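Local coordinates for putative reductase (Peptoclostridium difficile, PDB 5J6C), which probably uses bound FMN to reduce nitro compounds, perhaps including the antibiotic metronidazole, at residues A58-P63 / I122-I127; S64-T70 / N113-D119; V105-E111 / S166-C172. All coordinates share one frame; numbering follows the deposited sequence.

Interaction 1 of 3, residues A58-P63 / I122-I127; sequences AALLAP and IAASYI. With FMN (flavin mononucleotide), chain E.
Where the end of helix 49-60 meets helix 116-133 in the nitroreductase fold, the aromatic ring of Y126 lies against A58, A62 and P63, and P63 and I122 carry the contact on to FMN. CG of Y126 stands anti to the carbonyl carbon (chi1 -81°), which directs the ring toward the end of helix 49-60 and the chain that follows it. Its CD2 edge meets the backbone oxygen of A58 nearly in the ring plane, with CD2 of Y126 3.4 Å from O of A58. Farther out, CD of P63 comes within 3.3 Å of OH of Y126 and also touches CZ. Beside the ring, alanines let the two backbones draw together: CA of A59 and CA of A123 are 5.0 Å apart, and CB of A62 sits 3.8 Å from CA of A123. At the far end CB of A59 packs on CG1 of I127, 3.5 Å away. I122 fills the end nearest the flavin with both branches, CG2 resting on CD of P63 while CD1 reaches methyl C8M of FMN at 3.6 Å. CB of P63, a different ring atom, is 3.2 Å from O4' of the FMN ribityl chain. The neighbouring S125 hydroxyl is hydrogen-bonded to O of I122 and to S125 of the second subunit, so this helix also serves the dimer interface. Between the two segments the contact is apolar, apart from the ring edge of Y126, whose slightly positive hydrogens would suit the carbonyl oxygen of A58; P63 and I122 extend the apolar surface to the flavin.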
loop_
_atom_site.group_PDB
_atom_site.type_symbol
_atom_site.label_atom_id
_atom_site.label_comp_id
_atom_site.label_asym_id
_atom_site.label_seq_id
_atom_site.Cartn_x
_atom_site.Cartn_y
_atom_site.Cartn_z
ATOM N N ALA A 58 -11.395 -7.099 4.229
ATOM C CA ALA A 58 -10.229 -6.254 4.487
ATOM C C ALA A 58 -9.975 -5.306 3.324
ATOM O O ALA A 58 -9.706 -4.114 3.531
ATOM C CB ALA A 58 -8.989 -7.106 4.750
ATOM N N ALA A 59 -10.067 -5.815 2.092
ATOM C CA ALA A 59 -9.860 -4.966 0.917
ATOM C C ALA A 59 -10.876 -3.830 0.862
ATOM O O ALA A 59 -10.517 -2.681 0.576
ATOM C CB ALA A 59 -9.940 -5.802 -0.354
ATOM N N LEU A 60 -12.146 -4.126 1.150
ATOM C CA LEU A 60 -13.182 -3.104 1.081
ATOM C C LEU A 60 -13.066 -2.053 2.183
ATOM O O LEU A 60 -13.754 -1.029 2.106
ATOM C CB LEU A 60 -14.554 -3.765 1.135
ATOM C CG LEU A 60 -14.948 -4.575 -0.095
ATOM C CD1 LEU A 60 -16.191 -5.405 0.207
ATOM C CD2 LEU A 60 -15.204 -3.647 -1.288
ATOM N N LEU A 61 -12.232 -2.281 3.198
ATOM C CA LEU A 61 -12.037 -1.333 4.292
ATOM C C LEU A 61 -10.807 -0.456 4.087
ATOM O O LEU A 61 -10.437 0.306 4.987
ATOM C CB LEU A 61 -11.925 -2.083 5.623
ATOM C CG LEU A 61 -13.211 -2.689 6.181
ATOM C CD1 LEU A 61 -12.870 -3.780 7.180
ATOM C CD2 LEU A 61 -14.057 -1.612 6.849
ATOM N N ALA A 62 -10.164 -0.559 2.931
ATOM C CA ALA A 62 -8.911 0.144 2.714
ATOM C C ALA A 62 -9.150 1.651 2.600
ATOM O O ALA A 62 -10.123 2.085 1.965
ATOM C CB ALA A 62 -8.225 -0.372 1.448
ATOM N N PRO A 63 -8.282 2.473 3.197
ATOM C CA PRO A 63 -8.400 3.919 3.000
ATOM C C PRO A 63 -8.056 4.276 1.562
ATOM O O PRO A 63 -7.148 3.697 0.960
ATOM C CB PRO A 63 -7.376 4.496 3.985
ATOM C CG PRO A 63 -6.331 3.461 4.069
ATOM C CD PRO A 63 -7.064 2.122 3.949
ATOM N N ILE A 122 -2.739 0.118 -1.685
ATOM C CA ILE A 122 -3.128 -0.058 -0.291
ATOM C C ILE A 122 -4.097 -1.216 -0.153
ATOM O O ILE A 122 -3.977 -2.037 0.765
ATOM C CB ILE A 122 -3.735 1.237 0.262
ATOM C CG1 ILE A 122 -2.677 2.338 0.310
ATOM C CG2 ILE A 122 -4.368 0.976 1.628
ATOM C CD1 ILE A 122 -3.273 3.712 0.273
ATOM N N ALA A 123 -5.089 -1.289 -1.044
ATOM C CA ALA A 123 -6.040 -2.392 -0.980
ATOM C C ALA A 123 -5.336 -3.735 -1.161
ATOM O O ALA A 123 -5.620 -4.699 -0.439
ATOM C CB ALA A 123 -7.136 -2.190 -2.025
ATOM N N ALA A 124 -4.395 -3.808 -2.105
ATOM C CA ALA A 124 -3.657 -5.047 -2.316
ATOM C C ALA A 124 -2.845 -5.427 -1.089
ATOM O O ALA A 124 -2.699 -6.618 -0.786
ATOM C CB ALA A 124 -2.744 -4.905 -3.537
ATOM N N SER A 125 -2.299 -4.439 -0.375
ATOM C CA SER A 125 -1.549 -4.757 0.830
ATOM C C SER A 125 -2.477 -5.270 1.917
ATOM O O SER A 125 -2.132 -6.216 2.629
ATOM C CB SER A 125 -0.755 -3.541 1.306
ATOM O OG SER A 125 -1.554 -2.683 2.107
ATOM N N TYR A 126 -3.674 -4.685 2.037
ATOM C CA TYR A 126 -4.647 -5.203 2.996
ATOM C C TYR A 126 -5.026 -6.640 2.654
ATOM O O TYR A 126 -5.179 -7.480 3.548
ATOM C CB TYR A 126 -5.893 -4.304 3.049
ATOM C CG TYR A 126 -5.769 -3.042 3.910
ATOM C CD1 TYR A 126 -4.526 -2.452 4.162
ATOM C CD2 TYR A 126 -6.894 -2.450 4.482
ATOM C CE1 TYR A 126 -4.405 -1.297 4.941
ATOM C CE2 TYR A 126 -6.780 -1.291 5.282
ATOM C CZ TYR A 126 -5.529 -0.726 5.504
ATOM O OH TYR A 126 -5.402 0.408 6.285
ATOM N N ILE A 127 -5.134 -6.953 1.359
ATOM C CA ILE A 127 -5.452 -8.317 0.938
ATOM C C ILE A 127 -4.354 -9.276 1.389
ATOM O O ILE A 127 -4.620 -10.306 2.027
ATOM C CB ILE A 127 -5.683 -8.359 -0.591
ATOM C CG1 ILE A 127 -7.081 -7.820 -0.919
ATOM C CG2 ILE A 127 -5.481 -9.770 -1.166
ATOM C CD1 ILE A 127 -7.310 -7.451 -2.397
HETATM N N1 FMN E . -6.318 13.106 3.771
HETATM C C2 FMN E . -5.971 14.450 3.819
HETATM O O2 FMN E . -6.442 15.187 4.677
HETATM N N3 FMN E . -5.095 14.992 2.905
HETATM C C4 FMN E . -4.537 14.194 1.931
HETATM O O4 FMN E . -3.735 14.671 1.114
HETATM C C4A FMN E . -4.876 12.845 1.885
HETATM N N5 FMN E . -4.305 12.056 0.908
HETATM C C5A FMN E . -4.627 10.712 0.855
HETATM C C6 FMN E . -4.041 9.947 -0.155
HETATM C C7 FMN E . -4.310 8.592 -0.255
HETATM C C7M FMN E . -3.645 7.818 -1.358
HETATM C C8 FMN E . -5.189 7.992 0.656
HETATM C C8M FMN E . -5.472 6.519 0.537
HETATM C C9 FMN E . -5.786 8.762 1.667
HETATM C C9A FMN E . -5.513 10.134 1.777
HETATM N N10 FMN E . -6.082 10.924 2.780
HETATM C C10 FMN E . -5.762 12.284 2.820
HETATM C "C1'" FMN E . -7.088 10.356 3.756
HETATM C "C2'" FMN E . -8.462 10.454 2.996
HETATM O "O2'" FMN E . -9.143 11.676 3.169
HETATM C "C3'" FMN E . -9.562 9.381 3.139
HETATM O "O3'" FMN E . -10.888 9.819 3.461
HETATM C "C4'" FMN E . -9.311 8.383 4.196
HETATM O "O4'" FMN E . -8.156 7.623 3.945
HETATM C "C5'" FMN E . -10.582 7.526 4.183
HETATM O "O5'" FMN E . -11.245 7.831 5.384
HETATM P P FMN E . -10.669 7.079 6.681
HETATM O O1P FMN E . -11.295 5.710 6.697
HETATM O O2P FMN E . -9.173 6.891 6.596
HETATM O O3P FMN E . -11.033 7.834 7.952
#

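Interaction 2 of 3, residues S64-T70 / N113-D119; sequences SSKGLRT and NDVWIED. With FMN (flavin mononucleotide), chain E.
D119, in the first turn of helix 116-133, grips the loop 64-70 that borders the FMN pocket of this nitroreductase. Each of its carboxylate oxygens takes a different donor from the loop. OD1 accepts the backbone N-H of S65 in a short, nearly straight bond (N of S65 to OD1 of D119 2.8 Å, 168° at the hydrogen), approached on the syn side and somewhat out of the carboxylate plane. OD2 offers its anti lone pair to the hydroxyl of T70, with OG1 of T70 3.0 Å from OD2 of D119. T70 holds OG1 between its backbone N and carbonyl carbon (chi1 61°), leaving CG2 to pack on CB of N113. A water donates hydrogen bonds to OD2 of D119 and to O of S65 (2.6 Å from the water oxygen) and accepts one from ND2 of N113. That amide nitrogen also makes a weak bond to OG of S65, bent to 124° at the hydrogen, and lies beside CD1 of L68. OG of S65 also meets CG2 of V115. Inside the loop, OG of S64 accepts the backbone N-H of R69, and the carbonyl oxygens of S64 and S65 receive N of G67 and N of L68. E118 faces the second subunit, where OE2 pairs with R144 and Q142 of that chain. With the loop fastened at S65 and T70, its backbone borders the flavin: methyl C8M of FMN is 3.3 Å from N of S65, and CB of E118 meets the adjacent methyl C7M at 3.6 Å.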
loop_
_atom_site.group_PDB
_atom_site.type_symbol
_atom_site.label_atom_id
_atom_site.label_comp_id
_atom_site.label_asym_id
_atom_site.label_seq_id
_atom_site.Cartn_x
_atom_site.Cartn_y
_atom_site.Cartn_z
ATOM N N SER A 64 -8.797 5.232 1.011
ATOM C CA SER A 64 -8.581 5.682 -0.356
ATOM C C SER A 64 -8.575 7.205 -0.397
ATOM O O SER A 64 -9.175 7.865 0.450
ATOM C CB SER A 64 -9.651 5.107 -1.309
ATOM O OG SER A 64 -10.943 5.531 -0.929
ATOM N N SER A 65 -7.863 7.761 -1.371
ATOM C CA SER A 65 -7.847 9.208 -1.549
ATOM C C SER A 65 -9.268 9.742 -1.691
ATOM O O SER A 65 -10.065 9.208 -2.462
ATOM C CB SER A 65 -7.019 9.565 -2.778
ATOM O OG SER A 65 -7.104 10.948 -3.070
ATOM N N LYS A 66 -9.597 10.774 -0.908
ATOM C CA LYS A 66 -10.918 11.412 -0.922
ATOM C C LYS A 66 -12.056 10.447 -0.607
ATOM O O LYS A 66 -13.211 10.706 -0.970
ATOM C CB LYS A 66 -11.196 12.088 -2.266
ATOM C CG LYS A 66 -10.154 13.090 -2.702
ATOM C CD LYS A 66 -10.523 13.701 -4.059
ATOM C CE LYS A 66 -9.360 14.511 -4.620
ATOM N NZ LYS A 66 -8.739 15.398 -3.575
ATOM N N GLY A 67 -11.762 9.328 0.047
ATOM C CA GLY A 67 -12.755 8.285 0.257
ATOM C C GLY A 67 -13.378 7.732 -1.015
ATOM O O GLY A 67 -14.394 7.032 -0.951
ATOM N N LEU A 68 -12.770 8.011 -2.176
ATOM C CA LEU A 68 -13.417 7.731 -3.455
ATOM C C LEU A 68 -13.445 6.251 -3.807
ATOM O O LEU A 68 -14.205 5.863 -4.703
ATOM C CB LEU A 68 -12.717 8.491 -4.574
ATOM C CG LEU A 68 -12.923 10.002 -4.655
ATOM C CD1 LEU A 68 -12.204 10.562 -5.880
ATOM C CD2 LEU A 68 -14.405 10.348 -4.682
ATOM N N ARG A 69 -12.620 5.427 -3.159
ATOM C CA ARG A 69 -12.600 3.983 -3.398
ATOM C C ARG A 69 -12.548 3.648 -4.894
ATOM O O ARG A 69 -13.400 2.942 -5.427
ATOM C CB ARG A 69 -13.820 3.326 -2.748
ATOM C CG ARG A 69 -13.920 3.552 -1.242
ATOM C CD ARG A 69 -15.129 2.828 -0.683
ATOM N NE ARG A 69 -15.142 2.789 0.782
ATOM C CZ ARG A 69 -16.242 2.580 1.499
ATOM N NH1 ARG A 69 -17.412 2.421 0.878
ATOM N NH2 ARG A 69 -16.183 2.545 2.831
ATOM N N THR A 70 -11.515 4.157 -5.571
ATOM C CA THR A 70 -11.432 3.985 -7.022
ATOM C C THR A 70 -11.279 2.524 -7.445
ATOM O O THR A 70 -11.501 2.212 -8.617
ATOM C CB THR A 70 -10.254 4.781 -7.606
ATOM O OG1 THR A 70 -9.031 4.299 -7.039
ATOM C CG2 THR A 70 -10.387 6.272 -7.324
ATOM N N ASN A 113 -9.639 9.265 -10.125
ATOM C CA ASN A 113 -8.548 9.921 -9.421
ATOM C C ASN A 113 -7.243 9.559 -10.120
ATOM O O ASN A 113 -7.140 8.512 -10.774
ATOM C CB ASN A 113 -8.505 9.512 -7.935
ATOM C CG ASN A 113 -8.211 10.693 -7.005
ATOM O OD1 ASN A 113 -7.775 11.762 -7.452
ATOM N ND2 ASN A 113 -8.440 10.497 -5.704
ATOM N N ASP A 114 -6.257 10.443 -9.985
ATOM C CA ASP A 114 -4.916 10.211 -10.509
ATOM C C ASP A 114 -4.029 9.427 -9.546
ATOM O O ASP A 114 -2.961 8.954 -9.950
ATOM C CB ASP A 114 -4.248 11.549 -10.833
ATOM C CG ASP A 114 -4.094 12.431 -9.605
ATOM O OD1 ASP A 114 -4.900 12.301 -8.660
ATOM O OD2 ASP A 114 -3.159 13.255 -9.586
ATOM N N VAL A 115 -4.442 9.285 -8.290
ATOM C CA VAL A 115 -3.683 8.528 -7.303
ATOM C C VAL A 115 -4.374 7.187 -7.083
ATOM O O VAL A 115 -4.326 6.623 -5.983
ATOM C CB VAL A 115 -3.514 9.330 -5.994
ATOM C CG1 VAL A 115 -2.561 10.513 -6.225
ATOM C CG2 VAL A 115 -4.838 9.857 -5.508
ATOM N N TRP A 116 -5.008 6.664 -8.147
ATOM C CA TRP A 116 -5.548 5.304 -8.122
ATOM C C TRP A 116 -4.451 4.263 -7.921
ATOM O O TRP A 116 -4.724 3.167 -7.406
ATOM C CB TRP A 116 -6.332 5.012 -9.408
ATOM C CG TRP A 116 -5.511 5.077 -10.665
ATOM C CD1 TRP A 116 -5.381 6.149 -11.500
ATOM C CD2 TRP A 116 -4.716 4.024 -11.239
ATOM N NE1 TRP A 116 -4.555 5.835 -12.546
ATOM C CE2 TRP A 116 -4.133 4.538 -12.416
ATOM C CE3 TRP A 116 -4.447 2.701 -10.875
ATOM C CZ2 TRP A 116 -3.288 3.777 -13.228
ATOM C CZ3 TRP A 116 -3.611 1.946 -11.684
ATOM C CH2 TRP A 116 -3.042 2.485 -12.846
ATOM N N ILE A 117 -3.212 4.577 -8.324
ATOM C CA ILE A 117 -2.082 3.683 -8.059
ATOM C C ILE A 117 -1.918 3.473 -6.560
ATOM O O ILE A 117 -1.767 2.343 -6.079
ATOM C CB ILE A 117 -0.788 4.247 -8.675
ATOM C CG1 ILE A 117 -0.920 4.395 -10.187
ATOM C CG2 ILE A 117 0.385 3.342 -8.332
ATOM C CD1 ILE A 117 0.254 5.158 -10.830
ATOM N N GLU A 118 -1.936 4.570 -5.806
ATOM C CA GLU A 118 -1.861 4.485 -4.357
ATOM C C GLU A 118 -3.041 3.704 -3.798
ATOM O O GLU A 118 -2.857 2.763 -3.016
ATOM C CB GLU A 118 -1.817 5.894 -3.768
ATOM C CG GLU A 118 -0.475 6.601 -3.913
ATOM C CD GLU A 118 -0.242 7.266 -5.273
ATOM O OE1 GLU A 118 -0.952 6.957 -6.262
ATOM O OE2 GLU A 118 0.679 8.112 -5.341
ATOM N N ASP A 119 -4.264 4.098 -4.178
ATOM C CA ASP A 119 -5.468 3.423 -3.702
ATOM C C ASP A 119 -5.353 1.922 -3.898
ATOM O O ASP A 119 -5.546 1.139 -2.958
ATOM C CB ASP A 119 -6.712 3.933 -4.446
ATOM C CG ASP A 119 -7.146 5.324 -4.016
ATOM O OD1 ASP A 119 -6.614 5.834 -3.007
ATOM O OD2 ASP A 119 -8.039 5.897 -4.692
HETATM N N1 FMN E . -6.318 13.106 3.771
HETATM C C2 FMN E . -5.971 14.450 3.819
HETATM O O2 FMN E . -6.442 15.187 4.677
HETATM N N3 FMN E . -5.095 14.992 2.905
HETATM C C4 FMN E . -4.537 14.194 1.931
HETATM O O4 FMN E . -3.735 14.671 1.114
HETATM C C4A FMN E . -4.876 12.845 1.885
HETATM N N5 FMN E . -4.305 12.056 0.908
HETATM C C5A FMN E . -4.627 10.712 0.855
HETATM C C6 FMN E . -4.041 9.947 -0.155
HETATM C C7 FMN E . -4.310 8.592 -0.255
HETATM C C7M FMN E . -3.645 7.818 -1.358
HETATM C C8 FMN E . -5.189 7.992 0.656
HETATM C C8M FMN E . -5.472 6.519 0.537
HETATM C C9 FMN E . -5.786 8.762 1.667
HETATM C C9A FMN E . -5.513 10.134 1.777
HETATM N N10 FMN E . -6.082 10.924 2.780
HETATM C C10 FMN E . -5.762 12.284 2.820
HETATM C "C1'" FMN E . -7.088 10.356 3.756
HETATM C "C2'" FMN E . -8.462 10.454 2.996
HETATM O "O2'" FMN E . -9.143 11.676 3.169
HETATM C "C3'" FMN E . -9.562 9.381 3.139
HETATM O "O3'" FMN E . -10.888 9.819 3.461
HETATM C "C4'" FMN E . -9.311 8.383 4.196
HETATM O "O4'" FMN E . -8.156 7.623 3.945
HETATM C "C5'" FMN E . -10.582 7.526 4.183
HETATM O "O5'" FMN E . -11.245 7.831 5.384
HETATM P P FMN E . -10.669 7.079 6.681
HETATM O O1P FMN E . -11.295 5.710 6.697
HETATM O O2P FMN E . -9.173 6.891 6.596
HETATM O O3P FMN E . -11.033 7.834 7.952
HETATM O O HOH W 1 -9.634 7.774 -4.626
#

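Interaction 3 of 3, residues V105-E111 / S166-C172; sequences VIIADKE and SKYSVEC
With CG1 placed between its backbone N and carbonyl carbon (chi1 69°), I107 swings CD1 over one face of the Y168 ring. The resulting CH-pi contact puts CD1 of I107 4.3 Å from the centroid of that ring, 26° off its normal. CG2 of I107, on the other branch, packs on CG2 of V170. These side chains share a face of the central antiparallel sheet, where strands 102-109 and 168-177 run side by side; F201 of the second subunit packs on both I107 and Y168. On the face bearing I106 and C172, CD1 of I106 touches SG of C172 at 3.6 Å. The backbones pair through N of I106 to O of C172 (3.0 Å), N of E171 to O of I106 (2.9 Å), and reciprocal bonds between A108 and S169. A beta bulge shifts the register by one residue between I106 and I107. Past the strand ends, N of K110 bonds to O of K167 at 3.1 Å and extends the pairing into the adjoining loops. D109 sends its carboxylate out anti to the backbone N (chi1 -178°): OD2 accepts the backbone N-H of E111 in an Asx turn, met from above the carboxylate plane. OD1 of D109 has its stronger partner in K112, with a long salt bridge to K167, whose NZ is 3.6 Å away. The chemistry thus changes along the pair, from buried apolar side chains on a hydrogen-bonded backbone interrupted by one bulge to a charged end where K110 and E111 are exposed; K112 and K167, close to the buried D109, would probably stabilise its ionised form.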
loop_
_atom_site.group_PDB
_atom_site.type_symbol
_atom_site.label_atom_id
_atom_site.label_comp_id
_atom_site.label_asym_id
_atom_site.label_seq_id
_atom_site.Cartn_x
_atom_site.Cartn_y
_atom_site.Cartn_z
ATOM N N VAL A 105 -7.492 -9.910 -8.835
ATOM C CA VAL A 105 -6.984 -8.857 -9.708
ATOM C C VAL A 105 -7.507 -7.529 -9.178
ATOM O O VAL A 105 -8.723 -7.361 -9.021
ATOM C CB VAL A 105 -7.424 -9.092 -11.162
ATOM C CG1 VAL A 105 -6.851 -8.013 -12.091
ATOM C CG2 VAL A 105 -7.003 -10.481 -11.600
ATOM N N ILE A 106 -6.595 -6.600 -8.879
ATOM C CA ILE A 106 -6.944 -5.267 -8.387
ATOM C C ILE A 106 -6.927 -4.290 -9.562
ATOM O O ILE A 106 -5.871 -4.017 -10.148
ATOM C CB ILE A 106 -6.000 -4.781 -7.283
ATOM C CG1 ILE A 106 -6.098 -5.643 -6.024
ATOM C CG2 ILE A 106 -6.351 -3.360 -6.921
ATOM C CD1 ILE A 106 -5.013 -6.651 -5.909
ATOM N N ILE A 107 -8.097 -3.743 -9.889
ATOM C CA ILE A 107 -8.237 -2.746 -10.942
ATOM C C ILE A 107 -8.729 -1.458 -10.300
ATOM O O ILE A 107 -9.198 -1.444 -9.162
ATOM C CB ILE A 107 -9.202 -3.198 -12.062
ATOM C CG1 ILE A 107 -10.640 -3.251 -11.532
ATOM C CG2 ILE A 107 -8.754 -4.532 -12.655
ATOM C CD1 ILE A 107 -11.698 -3.589 -12.593
ATOM N N ALA A 108 -8.611 -0.361 -11.042
ATOM C CA ALA A 108 -9.007 0.933 -10.515
ATOM C C ALA A 108 -9.554 1.792 -11.638
ATOM O O ALA A 108 -9.036 1.773 -12.759
ATOM C CB ALA A 108 -7.837 1.641 -9.835
ATOM N N ASP A 109 -10.614 2.531 -11.331
ATOM C CA ASP A 109 -11.187 3.506 -12.255
ATOM C C ASP A 109 -10.235 4.692 -12.345
ATOM O O ASP A 109 -10.211 5.552 -11.462
ATOM C CB ASP A 109 -12.576 3.912 -11.771
ATOM C CG ASP A 109 -13.274 4.902 -12.701
ATOM O OD1 ASP A 109 -14.403 5.300 -12.345
ATOM O OD2 ASP A 109 -12.715 5.296 -13.759
ATOM N N LYS A 110 -9.430 4.740 -13.415
ATOM C CA LYS A 110 -8.370 5.742 -13.503
ATOM C C LYS A 110 -8.879 7.134 -13.868
ATOM O O LYS A 110 -8.106 8.095 -13.789
ATOM C CB LYS A 110 -7.280 5.299 -14.493
ATOM C CG LYS A 110 -7.692 5.192 -15.957
ATOM C CD LYS A 110 -6.552 4.598 -16.804
ATOM C CE LYS A 110 -6.764 4.793 -18.307
ATOM N NZ LYS A 110 -7.775 3.872 -18.906
ATOM N N GLU A 111 -10.153 7.281 -14.233
ATOM C CA GLU A 111 -10.739 8.610 -14.380
ATOM C C GLU A 111 -11.253 9.175 -13.060
ATOM O O GLU A 111 -11.518 10.379 -12.985
ATOM C CB GLU A 111 -11.902 8.585 -15.372
ATOM C CG GLU A 111 -11.600 7.981 -16.721
ATOM C CD GLU A 111 -12.871 7.624 -17.464
ATOM O OE1 GLU A 111 -13.955 7.656 -16.832
ATOM O OE2 GLU A 111 -12.786 7.308 -18.674
ATOM N N SER A 166 -12.381 -0.038 -20.617
ATOM C CA SER A 166 -11.131 0.688 -20.809
ATOM C C SER A 166 -10.911 1.798 -19.794
ATOM O O SER A 166 -9.770 2.238 -19.631
ATOM C CB SER A 166 -11.094 1.289 -22.209
ATOM O OG SER A 166 -12.287 2.013 -22.429
ATOM N N LYS A 167 -11.957 2.295 -19.134
ATOM C CA LYS A 167 -11.700 3.330 -18.136
ATOM C C LYS A 167 -10.922 2.796 -16.940
ATOM O O LYS A 167 -10.397 3.594 -16.159
ATOM C CB LYS A 167 -13.010 3.971 -17.666
ATOM C CG LYS A 167 -13.958 3.052 -16.909
ATOM C CD LYS A 167 -15.140 3.857 -16.356
ATOM C CE LYS A 167 -16.062 2.992 -15.524
ATOM N NZ LYS A 167 -16.865 3.826 -14.588
ATOM N N TYR A 168 -10.828 1.475 -16.795
ATOM C CA TYR A 168 -10.102 0.836 -15.713
ATOM C C TYR A 168 -8.675 0.524 -16.129
ATOM O O TYR A 168 -8.395 0.220 -17.292
ATOM C CB TYR A 168 -10.792 -0.460 -15.286
ATOM C CG TYR A 168 -12.181 -0.250 -14.751
ATOM C CD1 TYR A 168 -12.378 0.221 -13.460
ATOM C CD2 TYR A 168 -13.298 -0.508 -15.538
ATOM C CE1 TYR A 168 -13.640 0.422 -12.967
ATOM C CE2 TYR A 168 -14.568 -0.312 -15.050
ATOM C CZ TYR A 168 -14.731 0.152 -13.761
ATOM O OH TYR A 168 -15.984 0.353 -13.259
ATOM N N SER A 169 -7.776 0.575 -15.150
ATOM C CA SER A 169 -6.406 0.119 -15.298
ATOM C C SER A 169 -6.136 -1.004 -14.297
ATOM O O SER A 169 -6.671 -0.997 -13.186
ATOM C CB SER A 169 -5.430 1.280 -15.079
ATOM O OG SER A 169 -4.104 0.860 -15.316
ATOM N N VAL A 170 -5.289 -1.960 -14.684
ATOM C CA VAL A 170 -4.959 -3.105 -13.837
ATOM C C VAL A 170 -3.680 -2.800 -13.079
ATOM O O VAL A 170 -2.647 -2.497 -13.682
ATOM C CB VAL A 170 -4.815 -4.404 -14.647
ATOM C CG1 VAL A 170 -4.578 -5.581 -13.694
ATOM C CG2 VAL A 170 -6.049 -4.646 -15.493
ATOM N N GLU A 171 -3.750 -2.871 -11.751
ATOM C CA GLU A 171 -2.602 -2.564 -10.909
ATOM C C GLU A 171 -1.715 -3.783 -10.714
ATOM O O GLU A 171 -0.507 -3.728 -10.966
ATOM C CB GLU A 171 -3.069 -2.031 -9.546
ATOM C CG GLU A 171 -1.957 -1.967 -8.504
ATOM C CD GLU A 171 -0.785 -1.101 -8.942
ATOM O OE1 GLU A 171 0.369 -1.433 -8.613
ATOM O OE2 GLU A 171 -1.012 -0.087 -9.627
ATOM N N CYS A 172 -2.307 -4.898 -10.301
ATOM C CA CYS A 172 -1.552 -6.086 -9.940
ATOM C C CYS A 172 -2.534 -7.232 -9.764
ATOM O O CYS A 172 -3.745 -7.019 -9.631
ATOM C CB CYS A 172 -0.760 -5.863 -8.643
ATOM S SG CYS A 172 -1.836 -5.543 -7.199
HETATM O O HOH W 2 -5.778 1.076 -18.692
#

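In the fold
Helix 116-133 joins interactions 1 and 2, whose centres lie 12 Å apart; little more than one turn of the helix contributes E118, D119 and I122 to the FMN pocket, with P63 of 58-63 and S64, S65 and G67 of 64-70. Interaction 3 pairs the two inner strands of the sheet on which this helix packs. CB of A124 lies 3.7 Å from CD1 of I106, between interactions 1 and 3, while the W116 ring of interaction 2 spreads over A108, K110 and S169. Interactions 2 and 3 are also tied by the backbone, N of D109 lying 2.9 Å from O of T70 in a probable hydrogen bond. The second subunit touches all three and supplies arginines R36, R37, R40 and R89 to the same FMN.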